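Long-range contact in kojibiose phosphorylase (Gut metagenome, PDB 6W0P), which is a sugar phosphorylase of glycoside hydrolase family 65, with a beta-sandwich N-terminal domain and a helical central catalytic domain: residues G41-K53 and F92-N106. Residues are numbered along the deposited sequence; the frame is centred on the assembly and turned at random.
Sequences GTRAFFDETYSGK and FKIRIIHEDEELDLN
Ser51 and Asp104 meet through two donors of the serine. The Ser51 hydroxyl donates to the syn lone pair of Asp104 OD2 (OG to OD2 2.7 Å). Ser51 N reaches Asp104 OD1 on the syn side. Asn106 N closes an Asx turn on that same OD1, so two N-H groups grip it from opposite faces of its plane. With CG anti to the backbone N (chi1 -171°), the Asn106 amide reaches Ser51, ND2 donating to OG (3.1 Å) near the amide plane. Asn106 CB packs against Tyr50 CE1 (3.8 Å), the side chains crossing at about a right angle.

Thr49 lies across the end of Glu102. Its OG1 donates to Glu102 OE2 (2.7 Å) from above the carboxylate plane. Arg95 NE takes the other face of that oxygen, and its NH2 binds OE1, a side-on salt bridge. Water 2 accepts from Thr49 N and Ile96 N and donates to Glu102 OE2 and Leu103 O.

Glu48 chi1 (71°) sets CG against Leu103 CG (4.1 Å). The bend at chi2 turns the carboxylate toward water 1 and Arg126. Water 1 donates to Glu48 OE2 and Thr49 O and accepts from Leu105 N. Arg126 and Arg143 both pair with Asp47. Phe46 and Leu105 cross at about a right angle, Phe46 CE2 to Leu105 CD1 3.8 Å.

Ile94 N to Asp47 O is the one direct backbone hydrogen bond between the segments. Carboxylates and waters therefore do most of the polar joining of the 41-53 loop to the 94-102 hairpin, at one edge of a five-stranded sheet, and to 103-106 beyond it.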
ATOM      1  N   GLY A  41     -21.413 -25.757  -1.787  1.00 30.52           N
ATOM      2  CA  GLY A  41     -20.643 -26.256  -2.926  1.00 31.06           C
ATOM      3  C   GLY A  41     -19.525 -27.167  -2.490  1.00 31.34           C
ATOM      4  O   GLY A  41     -18.963 -26.945  -1.385  1.00 31.30           O
ATOM      5  N   THR A  42     -19.162 -28.114  -3.357  1.00 30.70           N
ATOM      6  CA  THR A  42     -17.976 -28.963  -3.139  1.00 31.68           C
ATOM      7  C   THR A  42     -17.156 -28.993  -4.415  1.00 30.55           C
ATOM      8  O   THR A  42     -17.740 -29.220  -5.481  1.00 30.81           O
ATOM      9  CB  THR A  42     -18.363 -30.378  -2.684  1.00 32.21           C
ATOM     10  OG1 THR A  42     -19.191 -30.947  -3.700  1.00 33.54           O
ATOM     11  CG2 THR A  42     -19.097 -30.354  -1.367  1.00 32.09           C
ATOM     12  N   ARG A  43     -15.849 -28.828  -4.266  1.00 30.02           N
ATOM     13  CA  ARG A  43     -14.862 -29.150  -5.318  1.00 29.52           C
ATOM     14  C   ARG A  43     -14.934 -30.652  -5.574  1.00 29.84           C
ATOM     15  O   ARG A  43     -15.348 -31.398  -4.666  1.00 30.19           O
ATOM     16  CB  ARG A  43     -13.457 -28.720  -4.877  1.00 29.62           C
ATOM     17  CG  ARG A  43     -13.208 -27.219  -4.981  1.00 29.32           C
ATOM     18  CD  ARG A  43     -11.868 -26.826  -4.389  1.00 29.29           C
ATOM     19  NE  ARG A  43     -10.767 -27.337  -5.195  1.00 29.00           N
ATOM     20  CZ  ARG A  43     -10.279 -26.746  -6.273  1.00 28.94           C
ATOM     21  NH1 ARG A  43     -10.783 -25.611  -6.725  1.00 29.18           N
ATOM     22  NH2 ARG A  43      -9.270 -27.286  -6.908  1.00 29.36           N
ATOM     23  N   ALA A  44     -14.462 -31.080  -6.740  1.00 30.27           N
ATOM     24  CA  ALA A  44     -14.489 -32.488  -7.185  1.00 30.77           C
ATOM     25  C   ALA A  44     -13.236 -33.195  -6.663  1.00 32.40           C
ATOM     26  O   ALA A  44     -12.630 -34.000  -7.419  1.00 32.96           O
ATOM     27  CB  ALA A  44     -14.591 -32.570  -8.676  1.00 30.52           C
ATOM     28  N   PHE A  45     -12.871 -32.909  -5.412  1.00 32.28           N
ATOM     29  CA  PHE A  45     -11.742 -33.574  -4.741  1.00 33.33           C
ATOM     30  C   PHE A  45     -12.145 -35.040  -4.601  1.00 33.81           C
ATOM     31  O   PHE A  45     -13.331 -35.316  -4.431  1.00 34.02           O
ATOM     32  CB  PHE A  45     -11.408 -32.899  -3.411  1.00 33.57           C
ATOM     33  CG  PHE A  45     -12.520 -32.949  -2.396  1.00 33.56           C
ATOM     34  CD1 PHE A  45     -12.684 -34.060  -1.586  1.00 34.43           C
ATOM     35  CD2 PHE A  45     -13.405 -31.897  -2.271  1.00 33.18           C
ATOM     36  CE1 PHE A  45     -13.717 -34.111  -0.658  1.00 34.65           C
ATOM     37  CE2 PHE A  45     -14.448 -31.955  -1.361  1.00 33.70           C
ATOM     38  CZ  PHE A  45     -14.600 -33.057  -0.551  1.00 34.14           C
ATOM     39  N   PHE A  46     -11.173 -35.926  -4.764  1.00 34.36           N
ATOM     40  CA  PHE A  46     -11.276 -37.381  -4.507  1.00 35.00           C
ATOM     41  C   PHE A  46     -11.811 -37.618  -3.098  1.00 35.38           C
ATOM     42  O   PHE A  46     -11.371 -36.954  -2.149  1.00 36.02           O
ATOM     43  CB  PHE A  46      -9.914 -38.058  -4.703  1.00 34.88           C
ATOM     44  CG  PHE A  46      -9.459 -38.131  -6.138  1.00 33.80           C
ATOM     45  CD1 PHE A  46     -10.251 -37.646  -7.173  1.00 33.80           C
ATOM     46  CD2 PHE A  46      -8.255 -38.730  -6.461  1.00 33.38           C
ATOM     47  CE1 PHE A  46      -9.843 -37.748  -8.498  1.00 33.28           C
ATOM     48  CE2 PHE A  46      -7.845 -38.820  -7.783  1.00 33.84           C
ATOM     49  CZ  PHE A  46      -8.642 -38.341  -8.799  1.00 33.44           C
ATOM     50  N   ASP A  47     -12.732 -38.572  -2.986  1.00 36.09           N
ATOM     51  CA  ASP A  47     -13.366 -38.974  -1.705  1.00 36.50           C
ATOM     52  C   ASP A  47     -12.292 -39.641  -0.847  1.00 36.07           C
ATOM     53  O   ASP A  47     -12.066 -39.168   0.261  1.00 36.95           O
ATOM     54  CB  ASP A  47     -14.546 -39.900  -1.975  1.00 36.70           C
ATOM     55  CG  ASP A  47     -15.397 -39.379  -3.115  1.00 37.42           C
ATOM     56  OD1 ASP A  47     -16.391 -38.702  -2.818  1.00 37.87           O
ATOM     57  OD2 ASP A  47     -15.033 -39.630  -4.295  1.00 37.91           O
ATOM     58  N   GLU A  48     -11.638 -40.662  -1.385  1.00 35.57           N
ATOM     59  CA  GLU A  48     -10.594 -41.458  -0.688  1.00 37.16           C
ATOM     60  C   GLU A  48      -9.376 -40.570  -0.448  1.00 36.89           C
ATOM     61  O   GLU A  48      -9.314 -39.498  -1.059  1.00 36.19           O
ATOM     62  CB  GLU A  48     -10.210 -42.703  -1.497  1.00 37.02           C
ATOM     63  CG  GLU A  48      -9.415 -42.418  -2.771  1.00 36.42           C
ATOM     64  CD  GLU A  48     -10.210 -41.956  -3.987  1.00 35.39           C
ATOM     65  OE1 GLU A  48     -11.428 -41.780  -3.855  1.00 35.77           O
ATOM     66  OE2 GLU A  48      -9.609 -41.760  -5.058  1.00 34.36           O
ATOM     67  N   THR A  49      -8.443 -41.021   0.389  1.00 38.10           N
ATOM     68  CA  THR A  49      -7.104 -40.386   0.570  1.00 38.75           C
ATOM     69  C   THR A  49      -6.458 -40.119  -0.802  1.00 38.43           C
ATOM     70  O   THR A  49      -6.429 -41.017  -1.648  1.00 37.91           O
ATOM     71  CB  THR A  49      -6.222 -41.260   1.470  1.00 39.71           C
ATOM     72  OG1 THR A  49      -6.835 -41.269   2.759  1.00 40.25           O
ATOM     73  CG2 THR A  49      -4.791 -40.777   1.569  1.00 39.46           C
ATOM     74  N   TYR A  50      -5.974 -38.903  -1.031  1.00 38.83           N
ATOM     75  CA  TYR A  50      -5.140 -38.573  -2.217  1.00 39.21           C
ATOM     76  C   TYR A  50      -3.964 -37.728  -1.743  1.00 39.76           C
ATOM     77  O   TYR A  50      -4.187 -36.679  -1.100  1.00 39.85           O
ATOM     78  CB  TYR A  50      -5.936 -37.873  -3.322  1.00 38.11           C
ATOM     79  CG  TYR A  50      -5.145 -37.548  -4.573  1.00 37.87           C
ATOM     80  CD1 TYR A  50      -4.823 -38.521  -5.506  1.00 37.85           C
ATOM     81  CD2 TYR A  50      -4.732 -36.254  -4.842  1.00 37.43           C
ATOM     82  CE1 TYR A  50      -4.128 -38.219  -6.667  1.00 37.06           C
ATOM     83  CE2 TYR A  50      -4.029 -35.936  -5.992  1.00 36.64           C
ATOM     84  CZ  TYR A  50      -3.725 -36.918  -6.911  1.00 36.94           C
ATOM     85  OH  TYR A  50      -3.034 -36.587  -8.050  1.00 36.97           O
ATOM     86  N   SER A  51      -2.758 -38.212  -2.023  1.00 41.20           N
ATOM     87  CA  SER A  51      -1.486 -37.666  -1.486  1.00 43.44           C
ATOM     88  C   SER A  51      -0.777 -36.867  -2.593  1.00 44.08           C
ATOM     89  O   SER A  51       0.371 -36.469  -2.386  1.00 43.78           O
ATOM     90  CB  SER A  51      -0.629 -38.773  -0.925  1.00 42.54           C
ATOM     91  OG  SER A  51      -0.174 -39.622  -1.968  1.00 43.29           O
ATOM     92  N   GLY A  52      -1.441 -36.654  -3.735  1.00 44.81           N
ATOM     93  CA  GLY A  52      -0.983 -35.717  -4.779  1.00 45.36           C
ATOM     94  C   GLY A  52      -1.417 -34.310  -4.418  1.00 45.26           C
ATOM     95  O   GLY A  52      -2.036 -34.159  -3.348  1.00 46.78           O
ATOM     96  N   LYS A  53      -1.125 -33.320  -5.261  1.00 45.41           N
ATOM     97  CA  LYS A  53      -1.579 -31.922  -5.046  1.00 46.12           C
ATOM     98  C   LYS A  53      -3.111 -31.897  -5.198  1.00 41.32           C
ATOM     99  O   LYS A  53      -3.650 -32.399  -6.184  1.00 41.02           O
ATOM    100  CB  LYS A  53      -0.810 -30.929  -5.941  1.00 49.40           C
ATOM    101  CG  LYS A  53      -1.427 -30.610  -7.293  1.00 52.82           C
ATOM    102  CD  LYS A  53      -0.421 -30.231  -8.395  1.00 55.31           C
ATOM    103  CE  LYS A  53      -0.939 -30.526  -9.795  1.00 55.00           C
ATOM    104  NZ  LYS A  53      -1.225 -31.973  -9.966  1.00 55.83           N
ATOM    105  N   PHE A  92     -17.788 -36.019   2.229  1.00 32.72           N
ATOM    106  CA  PHE A  92     -17.627 -37.044   1.163  1.00 32.99           C
ATOM    107  C   PHE A  92     -16.398 -37.907   1.451  1.00 33.28           C
ATOM    108  O   PHE A  92     -16.194 -38.919   0.748  1.00 32.68           O
ATOM    109  CB  PHE A  92     -17.519 -36.376  -0.211  1.00 32.69           C
ATOM    110  CG  PHE A  92     -18.815 -35.866  -0.807  1.00 32.58           C
ATOM    111  CD1 PHE A  92     -20.005 -36.570  -0.672  1.00 32.92           C
ATOM    112  CD2 PHE A  92     -18.827 -34.715  -1.577  1.00 32.50           C
ATOM    113  CE1 PHE A  92     -21.173 -36.108  -1.260  1.00 32.89           C
ATOM    114  CE2 PHE A  92     -19.992 -34.262  -2.172  1.00 32.27           C
ATOM    115  CZ  PHE A  92     -21.163 -34.958  -2.009  1.00 32.75           C
ATOM    116  N   LYS A  93     -15.624 -37.536   2.473  1.00 34.02           N
ATOM    117  CA  LYS A  93     -14.348 -38.205   2.821  1.00 35.26           C
ATOM    118  C   LYS A  93     -14.581 -39.684   3.142  1.00 35.97           C
ATOM    119  O   LYS A  93     -15.460 -40.012   3.960  1.00 35.66           O
ATOM    120  CB  LYS A  93     -13.660 -37.542   4.010  1.00 36.14           C
ATOM    121  CG  LYS A  93     -12.287 -38.129   4.306  1.00 36.96           C
ATOM    122  CD  LYS A  93     -11.492 -37.293   5.261  1.00 38.04           C
ATOM    123  CE  LYS A  93     -10.287 -38.044   5.794  1.00 39.61           C
ATOM    124  NZ  LYS A  93      -9.585 -37.274   6.840  1.00 40.35           N
ATOM    125  N   ILE A  94     -13.810 -40.550   2.499  1.00 36.96           N
ATOM    126  CA  ILE A  94     -13.771 -42.003   2.835  1.00 37.97           C
ATOM    127  C   ILE A  94     -12.318 -42.428   3.035  1.00 37.94           C
ATOM    128  O   ILE A  94     -11.392 -41.663   2.663  1.00 37.28           O
ATOM    129  CB  ILE A  94     -14.459 -42.861   1.752  1.00 37.58           C
ATOM    130  CG1 ILE A  94     -13.638 -42.906   0.460  1.00 37.67           C
ATOM    131  CG2 ILE A  94     -15.875 -42.365   1.503  1.00 37.69           C
ATOM    132  CD1 ILE A  94     -14.271 -43.718  -0.649  1.00 37.50           C
ATOM    133  N   ARG A  95     -12.146 -43.638   3.557  1.00 38.80           N
ATOM    134  CA  ARG A  95     -10.873 -44.381   3.451  1.00 39.65           C
ATOM    135  C   ARG A  95     -11.200 -45.801   3.012  1.00 38.83           C
ATOM    136  O   ARG A  95     -12.128 -46.428   3.583  1.00 38.33           O
ATOM    137  CB  ARG A  95     -10.089 -44.318   4.764  1.00 41.28           C
ATOM    138  CG  ARG A  95      -9.627 -42.909   5.090  1.00 43.68           C
ATOM    139  CD  ARG A  95      -8.882 -42.833   6.402  1.00 45.69           C
ATOM    140  NE  ARG A  95      -7.524 -43.315   6.274  1.00 47.59           N
ATOM    141  CZ  ARG A  95      -6.872 -44.040   7.190  1.00 50.53           C
ATOM    142  NH1 ARG A  95      -7.469 -44.429   8.309  1.00 51.42           N
ATOM    143  NH2 ARG A  95      -5.624 -44.413   6.960  1.00 50.69           N
ATOM    144  N   ILE A  96     -10.449 -46.292   2.032  1.00 38.04           N
ATOM    145  CA  ILE A  96     -10.572 -47.698   1.583  1.00 38.47           C
ATOM    146  C   ILE A  96      -9.224 -48.398   1.784  1.00 39.63           C
ATOM    147  O   ILE A  96      -8.197 -47.859   1.345  1.00 38.51           O
ATOM    148  CB  ILE A  96     -11.096 -47.742   0.142  1.00 37.33           C
ATOM    149  CG1 ILE A  96     -12.460 -47.056   0.048  1.00 36.44           C
ATOM    150  CG2 ILE A  96     -11.144 -49.182  -0.345  1.00 37.89           C
ATOM    151  CD1 ILE A  96     -13.032 -46.974  -1.358  1.00 35.68           C
ATOM    152  N   ILE A  97      -9.254 -49.547   2.476  1.00 42.11           N
ATOM    153  CA  ILE A  97      -8.071 -50.410   2.781  1.00 42.83           C
ATOM    154  C   ILE A  97      -8.382 -51.840   2.326  1.00 41.82           C
ATOM    155  O   ILE A  97      -9.443 -52.362   2.682  1.00 41.21           O
ATOM    156  CB  ILE A  97      -7.694 -50.334   4.273  1.00 44.09           C
ATOM    157  CG1 ILE A  97      -7.557 -48.884   4.744  1.00 44.15           C
ATOM    158  CG2 ILE A  97      -6.435 -51.146   4.570  1.00 44.27           C
ATOM    159  CD1 ILE A  97      -8.841 -48.302   5.286  1.00 44.52           C
ATOM    160  N   HIS A  98      -7.481 -52.409   1.533  1.00 41.83           N
ATOM    161  CA  HIS A  98      -7.459 -53.836   1.125  1.00 43.24           C
ATOM    162  C   HIS A  98      -6.166 -54.477   1.641  1.00 43.58           C
ATOM    163  O   HIS A  98      -5.094 -54.089   1.162  1.00 43.13           O
ATOM    164  CB  HIS A  98      -7.535 -53.945  -0.395  1.00 42.29           C
ATOM    165  CG  HIS A  98      -7.546 -55.338  -0.923  1.00 42.66           C
ATOM    166  ND1 HIS A  98      -6.666 -55.759  -1.906  1.00 42.63           N
ATOM    167  CD2 HIS A  98      -8.335 -56.394  -0.640  1.00 42.47           C
ATOM    168  CE1 HIS A  98      -6.941 -57.004  -2.225  1.00 42.70           C
ATOM    169  NE2 HIS A  98      -7.953 -57.421  -1.455  1.00 42.46           N
ATOM    170  N   GLU A  99      -6.243 -55.403   2.592  1.00 46.37           N
ATOM    171  CA  GLU A  99      -5.034 -56.144   3.045  1.00 48.39           C
ATOM    172  C   GLU A  99      -3.909 -55.141   3.332  1.00 50.12           C
ATOM    173  O   GLU A  99      -2.786 -55.247   2.754  1.00 49.88           O
ATOM    174  CB  GLU A  99      -4.649 -57.141   1.951  1.00 48.24           C
ATOM    175  CG  GLU A  99      -5.763 -58.118   1.654  1.00 48.63           C
ATOM    176  CD  GLU A  99      -5.490 -59.056   0.498  1.00 49.28           C
ATOM    177  OE1 GLU A  99      -4.479 -58.854  -0.205  1.00 48.96           O
ATOM    178  OE2 GLU A  99      -6.294 -59.987   0.312  1.00 51.12           O
ATOM    179  N   ASP A 100      -4.226 -54.142   4.144  1.00 53.98           N
ATOM    180  CA  ASP A 100      -3.265 -53.124   4.660  1.00 59.80           C
ATOM    181  C   ASP A 100      -2.747 -52.163   3.568  1.00 58.64           C
ATOM    182  O   ASP A 100      -2.034 -51.218   3.968  1.00 59.05           O
ATOM    183  CB  ASP A 100      -2.125 -53.789   5.437  1.00 64.39           C
ATOM    184  CG  ASP A 100      -2.320 -53.621   6.935  1.00 69.48           C
ATOM    185  OD1 ASP A 100      -2.458 -54.663   7.641  1.00 73.88           O
ATOM    186  OD2 ASP A 100      -2.367 -52.449   7.380  1.00 71.13           O
ATOM    187  N   GLU A 101      -3.120 -52.336   2.282  1.00 55.19           N
ATOM    188  CA  GLU A 101      -2.878 -51.331   1.202  1.00 51.23           C
ATOM    189  C   GLU A 101      -4.052 -50.346   1.178  1.00 48.04           C
ATOM    190  O   GLU A 101      -5.208 -50.810   1.027  1.00 47.73           O
ATOM    191  CB  GLU A 101      -2.701 -51.998  -0.162  1.00 51.02           C
ATOM    192  CG  GLU A 101      -2.543 -51.001  -1.292  1.00 50.95           C
ATOM    193  CD  GLU A 101      -2.491 -51.605  -2.686  1.00 51.13           C
ATOM    194  OE1 GLU A 101      -2.471 -50.814  -3.653  1.00 50.11           O
ATOM    195  OE2 GLU A 101      -2.475 -52.855  -2.806  1.00 51.17           O
ATOM    196  N   GLU A 102      -3.777 -49.056   1.387  1.00 45.30           N
ATOM    197  CA  GLU A 102      -4.820 -47.993   1.373  1.00 44.10           C
ATOM    198  C   GLU A 102      -5.014 -47.509  -0.069  1.00 41.65           C
ATOM    199  O   GLU A 102      -4.009 -47.241  -0.748  1.00 41.58           O
ATOM    200  CB  GLU A 102      -4.510 -46.799   2.278  1.00 43.11           C
ATOM    201  CG  GLU A 102      -5.729 -45.890   2.418  1.00 43.08           C
ATOM    202  CD  GLU A 102      -5.601 -44.652   3.293  1.00 43.16           C
ATOM    203  OE1 GLU A 102      -4.544 -44.498   3.961  1.00 44.01           O
ATOM    204  OE2 GLU A 102      -6.574 -43.857   3.330  1.00 41.61           O
ATOM    205  N   LEU A 103      -6.260 -47.381  -0.506  1.00 39.83           N
ATOM    206  CA  LEU A 103      -6.581 -46.754  -1.817  1.00 39.88           C
ATOM    207  C   LEU A 103      -6.120 -45.285  -1.807  1.00 39.56           C
ATOM    208  O   LEU A 103      -6.593 -44.493  -0.962  1.00 38.95           O
ATOM    209  CB  LEU A 103      -8.079 -46.878  -2.106  1.00 38.41           C
ATOM    210  CG  LEU A 103      -8.543 -46.319  -3.451  1.00 37.46           C
ATOM    211  CD1 LEU A 103      -7.892 -47.037  -4.620  1.00 37.74           C
ATOM    212  CD2 LEU A 103     -10.048 -46.421  -3.566  1.00 36.99           C
ATOM    213  N   ASP A 104      -5.201 -44.960  -2.712  1.00 40.11           N
ATOM    214  CA  ASP A 104      -4.689 -43.593  -2.976  1.00 40.65           C
ATOM    215  C   ASP A 104      -4.151 -43.583  -4.406  1.00 39.73           C
ATOM    216  O   ASP A 104      -3.139 -44.297  -4.645  1.00 40.06           O
ATOM    217  CB  ASP A 104      -3.594 -43.219  -1.970  1.00 42.71           C
ATOM    218  CG  ASP A 104      -2.969 -41.857  -2.239  1.00 43.59           C
ATOM    219  OD1 ASP A 104      -3.452 -41.179  -3.164  1.00 43.59           O
ATOM    220  OD2 ASP A 104      -2.011 -41.489  -1.520  1.00 45.03           O
ATOM    221  N   LEU A 105      -4.794 -42.858  -5.326  1.00 38.33           N
ATOM    222  CA  LEU A 105      -4.493 -42.982  -6.784  1.00 37.59           C
ATOM    223  C   LEU A 105      -3.141 -42.339  -7.113  1.00 37.84           C
ATOM    224  O   LEU A 105      -2.654 -42.589  -8.197  1.00 38.44           O
ATOM    225  CB  LEU A 105      -5.618 -42.366  -7.616  1.00 36.13           C
ATOM    226  CG  LEU A 105      -6.962 -43.098  -7.567  1.00 35.39           C
ATOM    227  CD1 LEU A 105      -7.920 -42.511  -8.601  1.00 34.68           C
ATOM    228  CD2 LEU A 105      -6.798 -44.590  -7.776  1.00 35.37           C
ATOM    229  N   ASN A 106      -2.550 -41.557  -6.208  1.00 38.80           N
ATOM    230  CA  ASN A 106      -1.170 -41.011  -6.356  1.00 40.50           C
ATOM    231  C   ASN A 106      -0.125 -42.114  -6.087  1.00 40.74           C
ATOM    232  O   ASN A 106       1.007 -41.931  -6.525  1.00 40.98           O
ATOM    233  CB  ASN A 106      -0.939 -39.803  -5.442  1.00 41.21           C
ATOM    234  CG  ASN A 106       0.366 -39.075  -5.709  1.00 42.22           C
ATOM    235  OD1 ASN A 106       0.603 -38.603  -6.819  1.00 42.61           O
ATOM    236  ND2 ASN A 106       1.220 -38.983  -4.696  1.00 42.09           N
TER
HETATM  237  O   HOH W   1      -6.907 -41.289  -4.630  1.00 32.67           O
HETATM  238  O   HOH W   2      -8.475 -44.203   1.059  1.00 33.10           O
HETATM  239  O   HOH W   3      -9.001 -39.915   2.944  1.00 39.31           O
HETATM  240  O   HOH W   4      -1.244 -38.533  -8.721  1.00 37.09           O